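Local coordinates for protein Baccell_00875 (Bacteroides cellulosilyticus DSM 14838, PDB 5NO8) that probably acts as a polysaccharide lyase that removes the L-rhamnose caps linked to glucuronic acid on complex arabinogalactan proteins, at residues D347-M355 with A365-I376. Numbering follows the deposited sequence.
Sequences DFIRTRQQM and AYMVYDNEGDSI
Gln353, at the C-terminal end of helix 338-352, shows how one residue can clamp a returning chain with both its backbone and its side chain. Its O accepts from Met367 N at 2.8 Å, while its NE2 donates to Met367 O, 2.9 Å away and close to the plane of the amide. With CG anti to the carbonyl carbon (chi1 -56°) and the chain extended beyond, the Gln353 side chain crosses that of Tyr369 at about a right angle, laying CD 3.4 Å from Tyr369 CB. Gln353 OE1 accepts a hydrogen bond from Arg345, earlier in the same helix. Met355 N to Ala365 O, 2.9 Å, completes a single antiparallel beta bridge between Gln354 and Tyr366. Beside it, Ile349 CG2 rests 3.7 Å from Tyr366 CD1, and helix 396-409 covers both side chains. Phe348 points its edge at a face of buried Tyr369, a T-shaped pair with planes at 88°. Further along, the segment forms a hairpin, 369-370 with 375-376, whose G1 beta bulge sets Asp374 and Ser375 against Asp370. Toward this turn the packing thins: Arg352 bends its guanidinium over Tyr369 OH, and Asp374, exposed and only lightly covered, forms a salt bridge with Lys654.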
loop_
_atom_site.group_PDB
_atom_site.type_symbol
_atom_site.label_atom_id
_atom_site.label_comp_id
_atom_site.label_asym_id
_atom_site.label_seq_id
_atom_site.Cartn_x
_atom_site.Cartn_y
_atom_site.Cartn_z
ATOM N N ASP A 347 13.600 -11.586 -19.091
ATOM C CA ASP A 347 14.875 -11.521 -19.804
ATOM C C ASP A 347 15.896 -10.656 -19.096
ATOM O O ASP A 347 17.055 -10.995 -19.069
ATOM C CB ASP A 347 14.693 -11.037 -21.241
ATOM C CG ASP A 347 13.961 -12.069 -22.129
ATOM O OD1 ASP A 347 13.908 -13.280 -21.791
ATOM O OD2 ASP A 347 13.449 -11.658 -23.201
ATOM N N PHE A 348 15.454 -9.551 -18.489
ATOM C CA PHE A 348 16.353 -8.700 -17.709
ATOM C C PHE A 348 16.909 -9.433 -16.490
ATOM O O PHE A 348 18.109 -9.311 -16.194
ATOM C CB PHE A 348 15.652 -7.408 -17.276
ATOM C CG PHE A 348 16.600 -6.330 -16.843
ATOM C CD1 PHE A 348 17.094 -6.309 -15.540
ATOM C CD2 PHE A 348 16.979 -5.314 -17.704
ATOM C CE1 PHE A 348 17.987 -5.338 -15.125
ATOM C CE2 PHE A 348 17.870 -4.323 -17.287
ATOM C CZ PHE A 348 18.384 -4.339 -16.004
ATOM N N ILE A 349 16.046 -10.153 -15.776
ATOM C CA ILE A 349 16.468 -10.903 -14.597
ATOM C C ILE A 349 17.568 -11.899 -14.997
ATOM O O ILE A 349 18.657 -11.924 -14.398
ATOM C CB ILE A 349 15.313 -11.631 -13.924
ATOM C CG1 ILE A 349 14.369 -10.622 -13.262
ATOM C CG2 ILE A 349 15.838 -12.613 -12.866
ATOM C CD1 ILE A 349 13.019 -11.166 -12.895
ATOM N N ARG A 350 17.295 -12.663 -16.048
ATOM C CA ARG A 350 18.268 -13.642 -16.516
ATOM C C ARG A 350 19.565 -13.015 -17.007
ATOM O O ARG A 350 20.656 -13.467 -16.633
ATOM C CB ARG A 350 17.667 -14.531 -17.614
ATOM C CG ARG A 350 18.616 -15.650 -18.058
ATOM C CD ARG A 350 17.995 -16.529 -19.115
ATOM N NE ARG A 350 17.729 -15.844 -20.376
ATOM C CZ ARG A 350 18.645 -15.495 -21.287
ATOM N NH1 ARG A 350 19.949 -15.716 -21.119
ATOM N NH2 ARG A 350 18.245 -14.904 -22.400
ATOM N N THR A 351 19.476 -11.996 -17.844
ATOM C CA THR A 351 20.662 -11.446 -18.500
ATOM C C THR A 351 21.473 -10.422 -17.707
ATOM O O THR A 351 22.611 -10.170 -18.048
ATOM C CB THR A 351 20.331 -10.856 -19.877
ATOM O OG1 THR A 351 19.466 -9.720 -19.753
ATOM C CG2 THR A 351 19.716 -11.934 -20.755
ATOM N N ARG A 352 20.876 -9.827 -16.671
ATOM C CA ARG A 352 21.512 -8.756 -15.891
ATOM C C ARG A 352 21.555 -9.035 -14.393
ATOM O O ARG A 352 22.436 -8.511 -13.721
ATOM C CB ARG A 352 20.795 -7.402 -16.113
ATOM C CG ARG A 352 20.709 -6.917 -17.556
ATOM C CD ARG A 352 22.086 -6.692 -18.180
ATOM N NE ARG A 352 22.798 -5.524 -17.652
ATOM C CZ ARG A 352 23.807 -5.518 -16.758
ATOM N NH1 ARG A 352 24.276 -6.628 -16.179
ATOM N NH2 ARG A 352 24.360 -4.357 -16.413
ATOM N N GLN A 353 20.621 -9.811 -13.848
ATOM C CA GLN A 353 20.532 -9.949 -12.388
ATOM C C GLN A 353 20.942 -11.326 -11.866
ATOM O O GLN A 353 20.841 -11.565 -10.668
ATOM C CB GLN A 353 19.131 -9.573 -11.879
ATOM C CG GLN A 353 18.690 -8.170 -12.300
ATOM C CD GLN A 353 17.533 -7.589 -11.502
ATOM O OE1 GLN A 353 16.742 -6.810 -12.055
ATOM N NE2 GLN A 353 17.457 -7.898 -10.190
ATOM N N GLN A 354 21.398 -12.228 -12.735
ATOM C CA GLN A 354 21.962 -13.504 -12.278
ATOM C C GLN A 354 23.491 -13.391 -12.228
ATOM O O GLN A 354 24.129 -13.008 -13.199
ATOM C CB GLN A 354 21.526 -14.689 -13.153
ATOM C CG GLN A 354 21.914 -16.056 -12.540
ATOM C CD GLN A 354 21.262 -17.246 -13.209
ATOM O OE1 GLN A 354 20.896 -18.247 -12.551
ATOM N NE2 GLN A 354 21.038 -17.129 -14.508
ATOM N N MET A 355 24.069 -13.711 -11.070
ATOM C CA MET A 355 25.524 -13.780 -10.924
ATOM C C MET A 355 26.058 -14.894 -11.839
ATOM O O MET A 355 25.683 -16.045 -11.668
ATOM C CB MET A 355 25.885 -14.112 -9.465
ATOM C CG MET A 355 27.392 -14.238 -9.175
ATOM S SD MET A 355 28.335 -12.778 -9.612
ATOM C CE MET A 355 27.868 -11.664 -8.278
ATOM N N ALA A 365 23.025 -17.078 -8.440
ATOM C CA ALA A 365 22.032 -16.369 -7.634
ATOM C C ALA A 365 21.380 -15.265 -8.455
ATOM O O ALA A 365 22.058 -14.578 -9.193
ATOM C CB ALA A 365 22.684 -15.747 -6.398
ATOM N N TYR A 366 20.081 -15.065 -8.266
ATOM C CA TYR A 366 19.402 -13.843 -8.765
ATOM C C TYR A 366 19.515 -12.790 -7.665
ATOM O O TYR A 366 19.148 -13.059 -6.507
ATOM C CB TYR A 366 17.944 -14.120 -9.073
ATOM C CG TYR A 366 17.721 -15.190 -10.138
ATOM C CD1 TYR A 366 18.245 -15.039 -11.434
ATOM C CD2 TYR A 366 17.015 -16.341 -9.852
ATOM C CE1 TYR A 366 18.064 -16.020 -12.397
ATOM C CE2 TYR A 366 16.822 -17.320 -10.815
ATOM C CZ TYR A 366 17.353 -17.164 -12.079
ATOM O OH TYR A 366 17.135 -18.183 -12.997
ATOM N N MET A 367 20.014 -11.620 -8.029
ATOM C CA MET A 367 20.491 -10.644 -7.053
ATOM C C MET A 367 19.868 -9.265 -7.215
ATOM O O MET A 367 19.330 -8.930 -8.252
ATOM C CB MET A 367 21.998 -10.582 -7.142
ATOM C CG MET A 367 22.569 -11.889 -6.615
ATOM S SD MET A 367 24.338 -11.907 -6.649
ATOM C CE MET A 367 24.686 -10.612 -5.458
ATOM N N VAL A 368 19.961 -8.490 -6.143
ATOM C CA VAL A 368 19.586 -7.088 -6.148
ATOM C C VAL A 368 20.361 -6.371 -7.213
ATOM O O VAL A 368 21.549 -6.643 -7.425
ATOM C CB VAL A 368 19.848 -6.450 -4.755
ATOM C CG1 VAL A 368 19.550 -4.947 -4.763
ATOM C CG2 VAL A 368 19.005 -7.143 -3.711
ATOM N N TYR A 369 19.704 -5.430 -7.893
ATOM C CA TYR A 369 20.316 -4.714 -8.992
ATOM C C TYR A 369 20.114 -3.229 -8.819
ATOM O O TYR A 369 19.013 -2.794 -8.456
ATOM C CB TYR A 369 19.668 -5.155 -10.313
ATOM C CG TYR A 369 20.363 -4.694 -11.573
ATOM C CD1 TYR A 369 21.411 -5.431 -12.121
ATOM C CD2 TYR A 369 19.948 -3.553 -12.252
ATOM C CE1 TYR A 369 22.034 -5.026 -13.286
ATOM C CE2 TYR A 369 20.568 -3.132 -13.419
ATOM C CZ TYR A 369 21.615 -3.881 -13.929
ATOM O OH TYR A 369 22.223 -3.502 -15.085
ATOM N N ASP A 370 21.163 -2.466 -9.108
ATOM C CA ASP A 370 21.131 -1.019 -9.003
ATOM C C ASP A 370 20.864 -0.440 -10.367
ATOM O O ASP A 370 21.744 -0.479 -11.248
ATOM C CB ASP A 370 22.458 -0.497 -8.435
ATOM C CG ASP A 370 22.442 1.016 -8.175
ATOM O OD1 ASP A 370 21.640 1.762 -8.766
ATOM O OD2 ASP A 370 23.240 1.467 -7.344
ATOM N N ASN A 371 19.658 0.095 -10.553
ATOM C CA ASN A 371 19.265 0.637 -11.867
ATOM C C ASN A 371 19.961 1.935 -12.239
ATOM O O ASN A 371 20.065 2.229 -13.419
ATOM C CB ASN A 371 17.755 0.811 -11.971
ATOM C CG ASN A 371 17.026 -0.521 -11.920
ATOM O OD1 ASN A 371 16.026 -0.663 -11.240
ATOM N ND2 ASN A 371 17.536 -1.490 -12.637
ATOM N N GLU A 372 20.440 2.695 -11.256
ATOM C CA GLU A 372 21.260 3.893 -11.551
ATOM C C GLU A 372 22.665 3.540 -12.046
ATOM O O GLU A 372 23.165 4.158 -12.975
ATOM C CB GLU A 372 21.342 4.815 -10.334
ATOM C CG GLU A 372 20.000 5.436 -9.995
ATOM C CD GLU A 372 19.995 6.271 -8.701
ATOM O OE1 GLU A 372 20.734 5.957 -7.727
ATOM O OE2 GLU A 372 19.191 7.231 -8.656
ATOM N N GLY A 373 23.289 2.553 -11.419
ATOM C CA GLY A 373 24.636 2.102 -11.783
ATOM C C GLY A 373 24.663 1.055 -12.884
ATOM O O GLY A 373 25.732 0.759 -13.410
ATOM N N ASP A 374 23.506 0.484 -13.222
ATOM C CA ASP A 374 23.411 -0.629 -14.176
ATOM C C ASP A 374 24.349 -1.787 -13.779
ATOM O O ASP A 374 25.168 -2.260 -14.588
ATOM C CB ASP A 374 23.676 -0.141 -15.618
ATOM C CG ASP A 374 22.573 0.766 -16.140
ATOM O OD1 ASP A 374 21.402 0.356 -16.142
ATOM O OD2 ASP A 374 22.876 1.894 -16.553
ATOM N N SER A 375 24.231 -2.231 -12.529
ATOM C CA SER A 375 25.082 -3.292 -11.997
ATOM C C SER A 375 24.401 -4.027 -10.873
ATOM O O SER A 375 23.600 -3.436 -10.134
ATOM C CB SER A 375 26.417 -2.715 -11.495
ATOM O OG SER A 375 26.191 -1.701 -10.540
ATOM N N ILE A 376 24.714 -5.310 -10.738
ATOM C CA ILE A 376 24.311 -6.089 -9.574
ATOM C C ILE A 376 24.873 -5.422 -8.307
ATOM O O ILE A 376 26.018 -4.944 -8.304
ATOM C CB ILE A 376 24.777 -7.558 -9.677
ATOM C CG1 ILE A 376 23.894 -8.319 -10.671
ATOM C CG2 ILE A 376 24.643 -8.290 -8.342
ATOM C CD1 ILE A 376 24.438 -9.655 -11.109
#